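Local structure of terminal oxygenase component of carbazole 1,9a-dioxygenase (Sphingomonas, 3GKQ) at residues A[32-37]-A[296-301]; A[63-68]-A[134-139]; A[197-202]-A[319-324]; A[146-151]-A[155-160]. The protein serves as the terminal oxygenase of carbazole 1,9a-dioxygenase, probably passing electrons from a Rieske [2Fe-2S] cluster to a non-heme iron(II) where the substrate is dioxygenated. All coordinates share one frame; numbering follows the deposited sequence.

Interaction 1: residues A[32-37]-A[296-301]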
loop_
_atom_site.group_PDB
_atom_site.type_symbol
_atom_site.label_atom_id
_atom_site.label_comp_id
_atom_site.label_asym_id
_atom_site.label_seq_id
_atom_site.Cartn_x
_atom_site.Cartn_y
_atom_site.Cartn_z
ATOM N N TRP A 32 -8.310 4.314 -31.243
ATOM C CA TRP A 32 -7.694 5.619 -31.015
ATOM C C TRP A 32 -8.176 6.157 -29.676
ATOM O O TRP A 32 -9.340 5.989 -29.315
ATOM C CB TRP A 32 -8.090 6.630 -32.101
ATOM C CG TRP A 32 -7.506 6.375 -33.454
ATOM C CD1 TRP A 32 -8.084 5.694 -34.485
ATOM C CD2 TRP A 32 -6.230 6.819 -33.931
ATOM N NE1 TRP A 32 -7.251 5.689 -35.577
ATOM C CE2 TRP A 32 -6.106 6.374 -35.265
ATOM C CE3 TRP A 32 -5.181 7.552 -33.360
ATOM C CZ2 TRP A 32 -4.969 6.638 -36.042
ATOM C CZ3 TRP A 32 -4.048 7.815 -34.132
ATOM C CH2 TRP A 32 -3.955 7.357 -35.459
ATOM N N TYR A 33 -7.280 6.818 -28.957
ATOM C CA TYR A 33 -7.592 7.398 -27.660
ATOM C C TYR A 33 -6.916 8.756 -27.524
ATOM O O TYR A 33 -5.749 8.908 -27.871
ATOM C CB TYR A 33 -7.073 6.503 -26.530
ATOM C CG TYR A 33 -7.792 5.182 -26.366
ATOM C CD1 TYR A 33 -8.977 5.094 -25.631
ATOM C CD2 TYR A 33 -7.281 4.017 -26.936
ATOM C CE1 TYR A 33 -9.633 3.873 -25.464
ATOM C CE2 TYR A 33 -7.924 2.795 -26.779
ATOM C CZ TYR A 33 -9.098 2.730 -26.041
ATOM O OH TYR A 33 -9.730 1.522 -25.887
ATOM N N PRO A 34 -7.648 9.764 -27.030
ATOM C CA PRO A 34 -7.057 11.094 -26.854
ATOM C C PRO A 34 -6.288 11.032 -25.533
ATOM O O PRO A 34 -6.764 10.428 -24.572
ATOM C CB PRO A 34 -8.280 12.003 -26.780
ATOM C CG PRO A 34 -9.295 11.135 -26.086
ATOM C CD PRO A 34 -9.099 9.786 -26.764
ATOM N N VAL A 35 -5.108 11.641 -25.468
ATOM C CA VAL A 35 -4.326 11.580 -24.238
ATOM C C VAL A 35 -3.942 12.923 -23.639
ATOM O O VAL A 35 -3.660 13.013 -22.441
ATOM C CB VAL A 35 -3.025 10.775 -24.444
ATOM C CG1 VAL A 35 -3.359 9.348 -24.838
ATOM C CG2 VAL A 35 -2.165 11.436 -25.517
ATOM N N ARG A 36 -3.940 13.969 -24.458
ATOM C CA ARG A 36 -3.551 15.283 -23.967
ATOM C C ARG A 36 -4.092 16.382 -24.888
ATOM O O ARG A 36 -4.457 16.122 -26.039
ATOM C CB ARG A 36 -2.015 15.346 -23.915
ATOM C CG ARG A 36 -1.422 16.131 -22.757
ATOM C CD ARG A 36 -0.842 15.233 -21.668
ATOM N NE ARG A 36 -1.881 14.556 -20.905
ATOM C CZ ARG A 36 -1.657 13.783 -19.848
ATOM N NH1 ARG A 36 -0.420 13.579 -19.409
ATOM N NH2 ARG A 36 -2.675 13.208 -19.225
ATOM N N LEU A 37 -4.164 17.604 -24.370
ATOM C CA LEU A 37 -4.621 18.735 -25.168
ATOM C C LEU A 37 -3.419 19.185 -25.994
ATOM O O LEU A 37 -2.287 19.131 -25.514
ATOM C CB LEU A 37 -5.086 19.879 -24.259
ATOM C CG LEU A 37 -6.196 19.542 -23.259
ATOM C CD1 LEU A 37 -6.467 20.734 -22.358
ATOM C CD2 LEU A 37 -7.452 19.141 -24.012
ATOM N N LEU A 296 -8.497 8.662 -17.375
ATOM C CA LEU A 296 -8.387 10.075 -17.687
ATOM C C LEU A 296 -9.782 10.504 -18.140
ATOM O O LEU A 296 -10.275 10.048 -19.168
ATOM C CB LEU A 296 -7.364 10.275 -18.809
ATOM C CG LEU A 296 -6.898 11.674 -19.228
ATOM C CD1 LEU A 296 -8.020 12.394 -19.937
ATOM C CD2 LEU A 296 -6.420 12.451 -18.003
ATOM N N TYR A 297 -10.421 11.354 -17.347
ATOM C CA TYR A 297 -11.753 11.851 -17.670
ATOM C C TYR A 297 -11.576 13.128 -18.491
ATOM O O TYR A 297 -11.183 14.167 -17.966
ATOM C CB TYR A 297 -12.524 12.117 -16.373
ATOM C CG TYR A 297 -13.875 12.782 -16.540
ATOM C CD1 TYR A 297 -14.735 12.414 -17.576
ATOM C CD2 TYR A 297 -14.310 13.751 -15.633
ATOM C CE1 TYR A 297 -15.997 12.990 -17.706
ATOM C CE2 TYR A 297 -15.576 14.337 -15.750
ATOM C CZ TYR A 297 -16.413 13.949 -16.790
ATOM O OH TYR A 297 -17.669 14.500 -16.902
ATOM N N LEU A 298 -11.846 13.020 -19.789
ATOM C CA LEU A 298 -11.704 14.127 -20.734
ATOM C C LEU A 298 -13.084 14.703 -21.054
ATOM O O LEU A 298 -13.956 13.987 -21.546
ATOM C CB LEU A 298 -11.065 13.610 -22.025
ATOM C CG LEU A 298 -10.030 14.418 -22.819
ATOM C CD1 LEU A 298 -10.273 14.159 -24.300
ATOM C CD2 LEU A 298 -10.121 15.902 -22.527
ATOM N N GLN A 299 -13.272 15.990 -20.783
ATOM C CA GLN A 299 -14.549 16.660 -21.034
ATOM C C GLN A 299 -14.400 17.694 -22.139
ATOM O O GLN A 299 -13.693 18.681 -21.962
ATOM C CB GLN A 299 -15.023 17.379 -19.775
ATOM C CG GLN A 299 -15.298 16.489 -18.592
ATOM C CD GLN A 299 -15.440 17.281 -17.313
ATOM O OE1 GLN A 299 -14.456 17.789 -16.771
ATOM N NE2 GLN A 299 -16.672 17.405 -16.828
ATOM N N MET A 300 -15.069 17.474 -23.267
ATOM C CA MET A 300 -14.992 18.411 -24.382
ATOM C C MET A 300 -16.349 19.052 -24.646
ATOM O O MET A 300 -17.386 18.386 -24.585
ATOM C CB MET A 300 -14.539 17.705 -25.668
ATOM C CG MET A 300 -13.312 16.806 -25.532
ATOM S SD MET A 300 -11.884 17.621 -24.832
ATOM C CE MET A 300 -11.417 18.715 -26.190
ATOM N N LEU A 301 -16.338 20.350 -24.931
ATOM C CA LEU A 301 -17.561 21.075 -25.254
ATOM C C LEU A 301 -17.401 21.607 -26.671
ATOM O O LEU A 301 -16.383 22.215 -27.009
ATOM C CB LEU A 301 -17.795 22.238 -24.284
ATOM C CG LEU A 301 -18.203 21.876 -22.852
ATOM C CD1 LEU A 301 -18.570 23.141 -22.105
ATOM C CD2 LEU A 301 -19.387 20.913 -22.865
#

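Interaction 2: residues A[63-68]-A[134-139]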
loop_
_atom_site.group_PDB
_atom_site.type_symbol
_atom_site.label_atom_id
_atom_site.label_comp_id
_atom_site.label_asym_id
_atom_site.label_seq_id
_atom_site.Cartn_x
_atom_site.Cartn_y
_atom_site.Cartn_z
ATOM N N GLY A 63 6.517 21.212 -35.399
ATOM C CA GLY A 63 5.065 21.227 -35.389
ATOM C C GLY A 63 4.359 19.882 -35.431
ATOM O O GLY A 63 3.142 19.830 -35.271
ATOM N N VAL A 64 5.102 18.796 -35.635
ATOM C CA VAL A 64 4.494 17.468 -35.708
ATOM C C VAL A 64 4.673 16.649 -34.428
ATOM O O VAL A 64 5.789 16.499 -33.926
ATOM C CB VAL A 64 5.069 16.665 -36.894
ATOM C CG1 VAL A 64 4.394 15.303 -36.981
ATOM C CG2 VAL A 64 4.863 17.438 -38.190
ATOM N N VAL A 65 3.567 16.113 -33.912
ATOM C CA VAL A 65 3.601 15.314 -32.688
ATOM C C VAL A 65 4.030 13.878 -32.953
ATOM O O VAL A 65 3.507 13.217 -33.847
ATOM C CB VAL A 65 2.214 15.276 -31.984
ATOM C CG1 VAL A 65 2.303 14.456 -30.691
ATOM C CG2 VAL A 65 1.742 16.685 -31.676
ATOM N N HIS A 66 4.996 13.407 -32.173
ATOM C CA HIS A 66 5.481 12.039 -32.296
ATOM C C HIS A 66 5.303 11.349 -30.948
ATOM O O HIS A 66 5.286 12.005 -29.905
ATOM C CB HIS A 66 6.955 12.023 -32.705
ATOM C CG HIS A 66 7.200 12.564 -34.081
ATOM N ND1 HIS A 66 6.723 11.945 -35.217
ATOM C CD2 HIS A 66 7.847 13.676 -34.499
ATOM C CE1 HIS A 66 7.067 12.654 -36.277
ATOM N NE2 HIS A 66 7.749 13.710 -35.870
ATOM N N ALA A 67 5.162 10.027 -30.979
ATOM C CA ALA A 67 4.968 9.248 -29.762
ATOM C C ALA A 67 5.781 7.955 -29.808
ATOM O O ALA A 67 5.685 7.187 -30.762
ATOM C CB ALA A 67 3.486 8.932 -29.589
ATOM N N ILE A 68 6.575 7.726 -28.767
ATOM C CA ILE A 68 7.411 6.538 -28.669
ATOM C C ILE A 68 7.245 5.896 -27.291
ATOM O O ILE A 68 6.814 6.550 -26.337
ATOM C CB ILE A 68 8.914 6.888 -28.837
ATOM C CG1 ILE A 68 9.325 7.896 -27.755
ATOM C CG2 ILE A 68 9.180 7.448 -30.241
ATOM C CD1 ILE A 68 10.811 8.250 -27.739
ATOM N N GLY A 134 -8.008 20.129 -31.154
ATOM C CA GLY A 134 -7.229 20.472 -29.979
ATOM C C GLY A 134 -6.816 19.293 -29.116
ATOM O O GLY A 134 -6.402 19.475 -27.974
ATOM N N LEU A 135 -6.915 18.086 -29.660
ATOM C CA LEU A 135 -6.544 16.888 -28.912
ATOM C C LEU A 135 -5.537 16.028 -29.659
ATOM O O LEU A 135 -5.556 15.953 -30.887
ATOM C CB LEU A 135 -7.783 16.034 -28.625
ATOM C CG LEU A 135 -8.859 16.591 -27.697
ATOM C CD1 LEU A 135 -10.115 15.733 -27.811
ATOM C CD2 LEU A 135 -8.341 16.616 -26.266
ATOM N N VAL A 136 -4.656 15.381 -28.908
ATOM C CA VAL A 136 -3.675 14.486 -29.503
ATOM C C VAL A 136 -4.155 13.059 -29.255
ATOM O O VAL A 136 -4.241 12.617 -28.107
ATOM C CB VAL A 136 -2.271 14.677 -28.874
ATOM C CG1 VAL A 136 -2.376 14.703 -27.362
ATOM C CG2 VAL A 136 -1.347 13.541 -29.300
ATOM N N PHE A 137 -4.493 12.352 -30.330
ATOM C CA PHE A 137 -4.955 10.970 -30.238
ATOM C C PHE A 137 -3.826 9.999 -30.567
ATOM O O PHE A 137 -3.024 10.249 -31.471
ATOM C CB PHE A 137 -6.094 10.697 -31.223
ATOM C CG PHE A 137 -7.366 11.428 -30.917
ATOM C CD1 PHE A 137 -7.512 12.773 -31.244
ATOM C CD2 PHE A 137 -8.436 10.758 -30.333
ATOM C CE1 PHE A 137 -8.709 13.442 -30.998
ATOM C CE2 PHE A 137 -9.638 11.415 -30.079
ATOM C CZ PHE A 137 -9.776 12.762 -30.414
ATOM N N LEU A 138 -3.773 8.890 -29.836
ATOM C CA LEU A 138 -2.772 7.864 -30.084
ATOM C C LEU A 138 -3.498 6.571 -30.430
ATOM O O LEU A 138 -4.565 6.290 -29.881
ATOM C CB LEU A 138 -1.915 7.615 -28.844
ATOM C CG LEU A 138 -1.110 8.759 -28.234
ATOM C CD1 LEU A 138 -0.264 8.203 -27.091
ATOM C CD2 LEU A 138 -0.228 9.409 -29.293
ATOM N N PHE A 139 -2.936 5.793 -31.347
ATOM C CA PHE A 139 -3.538 4.512 -31.688
ATOM C C PHE A 139 -2.763 3.455 -30.904
ATOM O O PHE A 139 -1.542 3.357 -31.025
ATOM C CB PHE A 139 -3.426 4.218 -33.185
ATOM C CG PHE A 139 -4.148 2.965 -33.606
ATOM C CD1 PHE A 139 -5.532 2.953 -33.732
ATOM C CD2 PHE A 139 -3.443 1.786 -33.845
ATOM C CE1 PHE A 139 -6.213 1.790 -34.087
ATOM C CE2 PHE A 139 -4.113 0.614 -34.203
ATOM C CZ PHE A 139 -5.503 0.616 -34.322
#

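Interaction 3: residues A[197-202]-A[319-324]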
loop_
_atom_site.group_PDB
_atom_site.type_symbol
_atom_site.label_atom_id
_atom_site.label_comp_id
_atom_site.label_asym_id
_atom_site.label_seq_id
_atom_site.Cartn_x
_atom_site.Cartn_y
_atom_site.Cartn_z
ATOM N N ASP A 197 -30.208 26.242 -11.686
ATOM C CA ASP A 197 -30.710 27.608 -11.582
ATOM C C ASP A 197 -29.813 28.493 -12.440
ATOM O O ASP A 197 -30.283 29.420 -13.100
ATOM C CB ASP A 197 -30.670 28.103 -10.134
ATOM C CG ASP A 197 -31.775 27.514 -9.280
ATOM O OD1 ASP A 197 -32.655 26.813 -9.822
ATOM O OD2 ASP A 197 -31.766 27.758 -8.058
ATOM N N GLY A 198 -28.520 28.178 -12.433
ATOM C CA GLY A 198 -27.547 28.942 -13.193
ATOM C C GLY A 198 -27.804 29.056 -14.684
ATOM O O GLY A 198 -27.300 29.976 -15.324
ATOM N N ASN A 199 -28.576 28.140 -15.255
ATOM C CA ASN A 199 -28.844 28.216 -16.684
ATOM C C ASN A 199 -30.268 27.806 -17.042
ATOM O O ASN A 199 -30.538 27.384 -18.165
ATOM C CB ASN A 199 -27.828 27.364 -17.455
ATOM C CG ASN A 199 -27.868 27.619 -18.956
ATOM O OD1 ASN A 199 -27.945 28.766 -19.398
ATOM N ND2 ASN A 199 -27.802 26.554 -19.746
ATOM N N ASP A 200 -31.176 27.937 -16.077
ATOM C CA ASP A 200 -32.587 27.610 -16.278
ATOM C C ASP A 200 -32.777 26.278 -17.005
ATOM O O ASP A 200 -33.554 26.177 -17.961
ATOM C CB ASP A 200 -33.266 28.750 -17.059
ATOM C CG ASP A 200 -34.757 28.527 -17.255
ATOM O OD1 ASP A 200 -35.452 28.221 -16.263
ATOM O OD2 ASP A 200 -35.235 28.664 -18.403
ATOM N N ILE A 201 -32.066 25.254 -16.538
ATOM C CA ILE A 201 -32.147 23.925 -17.136
ATOM C C ILE A 201 -33.272 23.094 -16.545
ATOM O O ILE A 201 -33.498 23.107 -15.337
ATOM C CB ILE A 201 -30.812 23.138 -16.954
ATOM C CG1 ILE A 201 -29.920 23.333 -18.180
ATOM C CG2 ILE A 201 -31.083 21.652 -16.765
ATOM C CD1 ILE A 201 -29.415 24.712 -18.341
ATOM N N ALA A 202 -33.981 22.373 -17.404
ATOM C CA ALA A 202 -35.047 21.500 -16.943
ATOM C C ALA A 202 -34.399 20.134 -16.687
ATOM O O ALA A 202 -33.960 19.466 -17.623
ATOM C CB ALA A 202 -36.125 21.376 -18.002
ATOM N N ARG A 319 -14.093 29.275 -21.057
ATOM C CA ARG A 319 -13.230 29.574 -19.920
ATOM C C ARG A 319 -13.925 30.319 -18.790
ATOM O O ARG A 319 -13.833 29.937 -17.624
ATOM C CB ARG A 319 -12.031 30.409 -20.380
ATOM C CG ARG A 319 -10.920 29.622 -21.055
ATOM C CD ARG A 319 -9.847 30.546 -21.640
ATOM N NE ARG A 319 -9.603 31.713 -20.797
ATOM C CZ ARG A 319 -10.155 32.909 -20.993
ATOM N NH1 ARG A 319 -10.983 33.102 -22.013
ATOM N NH2 ARG A 319 -9.892 33.909 -20.162
ATOM N N GLU A 320 -14.625 31.389 -19.146
ATOM C CA GLU A 320 -15.291 32.232 -18.167
ATOM C C GLU A 320 -16.594 31.732 -17.557
ATOM O O GLU A 320 -16.952 32.147 -16.456
ATOM C CB GLU A 320 -15.517 33.614 -18.783
ATOM C CG GLU A 320 -14.240 34.437 -18.927
ATOM C CD GLU A 320 -14.319 35.451 -20.058
ATOM O OE1 GLU A 320 -15.403 36.038 -20.261
ATOM O OE2 GLU A 320 -13.292 35.664 -20.738
ATOM N N LYS A 321 -17.299 30.838 -18.240
ATOM C CA LYS A 321 -18.575 30.372 -17.709
ATOM C C LYS A 321 -18.766 28.863 -17.551
ATOM O O LYS A 321 -18.910 28.358 -16.440
ATOM C CB LYS A 321 -19.709 30.929 -18.580
ATOM C CG LYS A 321 -21.113 30.561 -18.117
ATOM C CD LYS A 321 -22.158 31.191 -19.037
ATOM C CE LYS A 321 -23.575 30.976 -18.527
ATOM N NZ LYS A 321 -24.590 31.651 -19.400
ATOM N N TRP A 322 -18.770 28.157 -18.673
ATOM C CA TRP A 322 -19.011 26.723 -18.693
ATOM C C TRP A 322 -18.089 25.801 -17.898
ATOM O O TRP A 322 -18.544 24.781 -17.380
ATOM C CB TRP A 322 -19.099 26.271 -20.144
ATOM C CG TRP A 322 -20.153 27.035 -20.878
ATOM C CD1 TRP A 322 -19.981 27.823 -21.979
ATOM C CD2 TRP A 322 -21.546 27.113 -20.541
ATOM N NE1 TRP A 322 -21.179 28.388 -22.348
ATOM C CE2 TRP A 322 -22.156 27.969 -21.482
ATOM C CE3 TRP A 322 -22.336 26.541 -19.532
ATOM C CZ2 TRP A 322 -23.524 28.272 -21.449
ATOM C CZ3 TRP A 322 -23.700 26.842 -19.497
ATOM C CH2 TRP A 322 -24.277 27.701 -20.453
ATOM N N VAL A 323 -16.810 26.142 -17.789
ATOM C CA VAL A 323 -15.895 25.296 -17.034
ATOM C C VAL A 323 -16.334 25.135 -15.578
ATOM O O VAL A 323 -16.461 24.013 -15.086
ATOM C CB VAL A 323 -14.442 25.843 -17.081
ATOM C CG1 VAL A 323 -13.587 25.173 -16.014
ATOM C CG2 VAL A 323 -13.834 25.578 -18.454
ATOM N N GLU A 324 -16.590 26.248 -14.894
ATOM C CA GLU A 324 -16.995 26.185 -13.493
ATOM C C GLU A 324 -18.474 25.884 -13.259
ATOM O O GLU A 324 -18.830 25.256 -12.261
ATOM C CB GLU A 324 -16.644 27.493 -12.775
ATOM C CG GLU A 324 -15.157 27.761 -12.614
ATOM C CD GLU A 324 -14.405 26.605 -11.966
ATOM O OE1 GLU A 324 -14.980 25.919 -11.089
ATOM O OE2 GLU A 324 -13.227 26.392 -12.328
HETATM O O HOH W 1 -26.943 30.768 -18.306
#

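Interaction 4: residues A[146-151]-A[155-160]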
loop_
_atom_site.group_PDB
_atom_site.type_symbol
_atom_site.label_atom_id
_atom_site.label_comp_id
_atom_site.label_asym_id
_atom_site.label_seq_id
_atom_site.Cartn_x
_atom_site.Cartn_y
_atom_site.Cartn_z
ATOM N N HIS A 146 -7.427 2.369 -38.402
ATOM C CA HIS A 146 -8.588 2.659 -39.229
ATOM C C HIS A 146 -8.750 4.167 -39.072
ATOM O O HIS A 146 -7.957 4.797 -38.370
ATOM C CB HIS A 146 -9.826 1.937 -38.692
ATOM C CG HIS A 146 -9.901 1.907 -37.196
ATOM N ND1 HIS A 146 -9.283 0.933 -36.441
ATOM C CD2 HIS A 146 -10.492 2.749 -36.315
ATOM C CE1 HIS A 146 -9.490 1.176 -35.158
ATOM N NE2 HIS A 146 -10.221 2.273 -35.055
ATOM N N ASP A 147 -9.761 4.747 -39.712
ATOM C CA ASP A 147 -9.991 6.189 -39.616
ATOM C C ASP A 147 -10.330 6.602 -38.190
ATOM O O ASP A 147 -11.070 5.902 -37.496
ATOM C CB ASP A 147 -11.147 6.623 -40.525
ATOM C CG ASP A 147 -10.831 6.463 -41.996
ATOM O OD1 ASP A 147 -9.833 7.056 -42.458
ATOM O OD2 ASP A 147 -11.589 5.751 -42.692
ATOM N N LEU A 148 -9.801 7.748 -37.769
ATOM C CA LEU A 148 -10.063 8.272 -36.434
ATOM C C LEU A 148 -11.562 8.476 -36.237
ATOM O O LEU A 148 -12.079 8.330 -35.125
ATOM C CB LEU A 148 -9.350 9.613 -36.235
ATOM C CG LEU A 148 -9.672 10.330 -34.919
ATOM C CD1 LEU A 148 -9.165 9.496 -33.741
ATOM C CD2 LEU A 148 -9.028 11.712 -34.906
ATOM N N ALA A 149 -12.246 8.820 -37.325
ATOM C CA ALA A 149 -13.682 9.068 -37.303
ATOM C C ALA A 149 -14.486 7.882 -36.779
ATOM O O ALA A 149 -15.594 8.056 -36.270
ATOM C CB ALA A 149 -14.163 9.453 -38.701
ATOM N N GLU A 150 -13.935 6.680 -36.905
ATOM C CA GLU A 150 -14.622 5.486 -36.427
ATOM C C GLU A 150 -14.571 5.349 -34.905
ATOM O O GLU A 150 -15.353 4.598 -34.328
ATOM C CB GLU A 150 -14.017 4.225 -37.049
ATOM C CG GLU A 150 -14.463 3.934 -38.474
ATOM C CD GLU A 150 -14.042 2.553 -38.942
ATOM O OE1 GLU A 150 -14.366 1.565 -38.249
ATOM O OE2 GLU A 150 -13.392 2.448 -40.001
ATOM N N ASP A 151 -13.654 6.073 -34.263
ATOM C CA ASP A 151 -13.503 6.002 -32.809
ATOM C C ASP A 151 -13.936 7.233 -32.018
ATOM O O ASP A 151 -13.573 7.373 -30.850
ATOM C CB ASP A 151 -12.052 5.663 -32.435
ATOM C CG ASP A 151 -11.708 4.203 -32.673
ATOM O OD1 ASP A 151 -12.629 3.362 -32.661
ATOM O OD2 ASP A 151 -10.512 3.895 -32.858
ATOM N N GLY A 155 -20.127 13.551 -35.711
ATOM C CA GLY A 155 -20.067 15.003 -35.708
ATOM C C GLY A 155 -18.942 15.657 -34.927
ATOM O O GLY A 155 -18.768 16.877 -34.998
ATOM N N PHE A 156 -18.172 14.874 -34.178
ATOM C CA PHE A 156 -17.085 15.461 -33.407
ATOM C C PHE A 156 -16.030 16.103 -34.303
ATOM O O PHE A 156 -15.424 17.110 -33.937
ATOM C CB PHE A 156 -16.407 14.413 -32.522
ATOM C CG PHE A 156 -15.316 14.978 -31.662
ATOM C CD1 PHE A 156 -15.624 15.817 -30.594
ATOM C CD2 PHE A 156 -13.980 14.707 -31.941
ATOM C CE1 PHE A 156 -14.619 16.379 -29.820
ATOM C CE2 PHE A 156 -12.968 15.267 -31.171
ATOM C CZ PHE A 156 -13.286 16.104 -30.110
ATOM N N LEU A 157 -15.811 15.521 -35.476
ATOM C CA LEU A 157 -14.810 16.041 -36.397
ATOM C C LEU A 157 -15.358 16.998 -37.455
ATOM O O LEU A 157 -14.662 17.316 -38.418
ATOM C CB LEU A 157 -14.079 14.882 -37.083
ATOM C CG LEU A 157 -13.369 13.882 -36.161
ATOM C CD1 LEU A 157 -12.798 12.743 -36.987
ATOM C CD2 LEU A 157 -12.266 14.583 -35.382
ATOM N N ASP A 158 -16.594 17.464 -37.288
ATOM C CA ASP A 158 -17.162 18.398 -38.260
ATOM C C ASP A 158 -16.275 19.636 -38.366
ATOM O O ASP A 158 -15.803 20.165 -37.360
ATOM C CB ASP A 158 -18.581 18.811 -37.866
ATOM C CG ASP A 158 -19.596 17.711 -38.104
ATOM O OD1 ASP A 158 -19.274 16.757 -38.846
ATOM O OD2 ASP A 158 -20.718 17.802 -37.562
ATOM N N ALA A 159 -16.057 20.090 -39.595
ATOM C CA ALA A 159 -15.209 21.249 -39.856
ATOM C C ALA A 159 -15.585 22.506 -39.079
ATOM O O ALA A 159 -14.710 23.218 -38.585
ATOM C CB ALA A 159 -15.207 21.551 -41.355
ATOM N N ASP A 160 -16.882 22.773 -38.958
ATOM C CA ASP A 160 -17.354 23.972 -38.272
ATOM C C ASP A 160 -17.559 23.837 -36.766
ATOM O O ASP A 160 -18.115 24.739 -36.129
ATOM C CB ASP A 160 -18.661 24.438 -38.918
ATOM C CG ASP A 160 -19.790 23.441 -38.726
ATOM O OD1 ASP A 160 -19.528 22.221 -38.795
ATOM O OD2 ASP A 160 -20.944 23.877 -38.518
#

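Interaction 1: residues A[32-37]-A[296-301]
Pro34 and Leu298 make the closest apolar contact here. The pyrrolidine ring of Pro34 presents CG to CD1 of Leu298 at 3.6 Å, and its CB lies 3.8 Å from the same methyl, which therefore lies against the CB-CG side of the ring. Leu298 reaches this place in a non-standard rotamer, chi1 -141°, and its other branch is the one facing Leu37, where the two CD2 methyls lie 4.5 Å apart. Trp286 of strand 282-289 touches both Pro34 and Leu298, closing the apolar cluster from the neighbouring strand.

A second kind of contact pairs a charged group with an aliphatic one. Arg36 leaves its backbone pointing away from strand 294-304, but its chain turns about its CB-CG and CG-CD bonds and brings NH2 back to CD2 of Leu296, 4.0 Å away. The methyl lies at the edge of the guanidinium, near its plane, and the two side chains cross at about a right angle.

These contacts join a strand from the Rieske part of the chain to the large sheet of the catalytic domain. Rigid proline and branched leucines suit a buried seam of this kind, where shape and apolar character carry the association and direct polar bonds between the segments do not.

Interaction 2: residues A[63-68]-A[134-139]
Val65 faces Val136 and Ala67 faces Leu138, with CA atoms 8.0 Å apart in the pair Val65 and Val136 and 7.9 Å in the pair Ala67 and Leu138, so the two strands run in the same general direction at a distance that leaves side chains, and not backbone bonds, between them. This is side-chain packing between strands of the antiparallel beta sheets of the Rieske fold: strand 64-69 pairs with 54-61, and Ala67 also bonds Tyr127 through the backbone, whereas strand 135-140 is the middle of the sheet 31-35, 135-140, 129-132.

The valines meet methyl to methyl, CG1 of Val65 lying 4.0 Å from CG2 of Val136, and their side chains cross at about a right angle. In Val136 the touching methyl CG2 stands opposite the backbone N (chi1 47°), which leaves CG1 in the crowded position between N and the carbonyl carbon. Beta-branched residues suit both extended backbones and fill the gap between sheets with little freedom to move.

One step along, a small residue opposes a long one. Alanine takes little of the space, and leucine spans the rest; Val129 of strand 129-132 touches both side chains, and Leu58 of strand 54-61 does so too. The CB of Leu138 does not point straight across, but with CG opposite the carbonyl carbon (chi1 -59°) the chain swings over, bringing CD2 to 3.8 Å from CB of Ala67.

Interaction 3: residues A[197-202]-A[319-324]
The C-terminal end of helix 194-198 meets the long helix 308-328 here, within the catalytic domain, whose sequence belongs to the Bet v 1-like clan. Asn199, the first residue to leave helical geometry, and Trp322, in a pi-type widened turn, make the direct contact. The carboxamide of Asn199 comes to the outer edge of the six-membered ring of the indole, close to its plane: ND2 lies 3.8 Å from CH2 of Trp322, and CG of Asn199 lies 3.9 Å from that same carbon. The amide lies at the ring edge, its plane turned 77° from that of the indole. With CG placed opposite the backbone N (chi1 -168°), the Asn199 side chain reaches toward the helix.

Its polar ends are held from elsewhere, OD1 by Lys257 and ND2 by Asp278, which should fix the rotation of the amide; asparagine suits the site because it can accept and donate at once. Trp322 offers a broad apolar surface that also touches Pro277 and Leu281.

Lys321 is fully extended alongside, its CD 4.0 Å above one face of the Trp322 ring, toward the rim. Its ammonium group joins the segments through water. That water accepts from Lys321 NZ at 2.7 Å, and donates to the carbonyl O of Gly198 at 3.1 Å.

Interaction 4: residues A[146-151]-A[155-160]
Leu157 makes its nearest approach to a backbone carbon and not to a side chain: its CD1 lies 3.8 Å from CA of Ala149, slightly nearer than the 4.0 Å to CB of Ala149. The branch thus rests against the main chain of a short 3-10 segment, 148-150, where an alanine leaves the backbone accessible. The other branch serves Leu148, with the two CD2 methyls 4.4 Å apart. Leu157 can address both because its CG stands opposite the carbonyl carbon (chi1 -58°), directing the fork across.

Each segment is shaped by bonds of its own. Residues Gly155 to Asp158 form a type I beta turn closed by Asp158 N to Gly155 O, and the positive phi of Gly155 suits a residue without a side chain. In the other segment, Asp151 N bonds Leu148 O at 2.9 Å, and His146 NE2 donates to OD2 of Asp151 over 2.7 Å, at an N-H...O angle of 156°. The bond arrives from above the carboxylate plane, 45° out of it. The same oxygen also accepts from the backbone N of Trp32, and OD1 from His31, so the buried carboxylate is held at both oxygens.

Both segments belong to the connection between strands 135-140 and 161-170. Leu148 packs on Phe137 and, with Leu157, on Glu132 of strand 129-132, while Phe156 turns its ring to Phe284 and Trp286 of strand 282-289.

In the fold
Interactions 1, 2 and 4 form one connected region. The centres of interactions 1 and 2 are about 12 Å apart, and strands 31-35 and 135-140 are hydrogen-bonded neighbours in one sheet, so the packing runs on from the Rieske sheets into the seven-stranded catalytic sheet. Interaction 4, its centre about 14 Å from that of interaction 1, lies in the connection between strands 135-140 and 161-170, and Trp32 links the two contacts. Interaction 3 stands farther off, its centre about 32 Å from that of interaction 2, yet Leu301 packs on Trp322 where strand 294-304 leads into helix 308-328. Along the chain, interactions 2 and 4 fall between the segments of interaction 1, which joins the Rieske and catalytic parts; the segments of interaction 3 alternate with those of interaction 1.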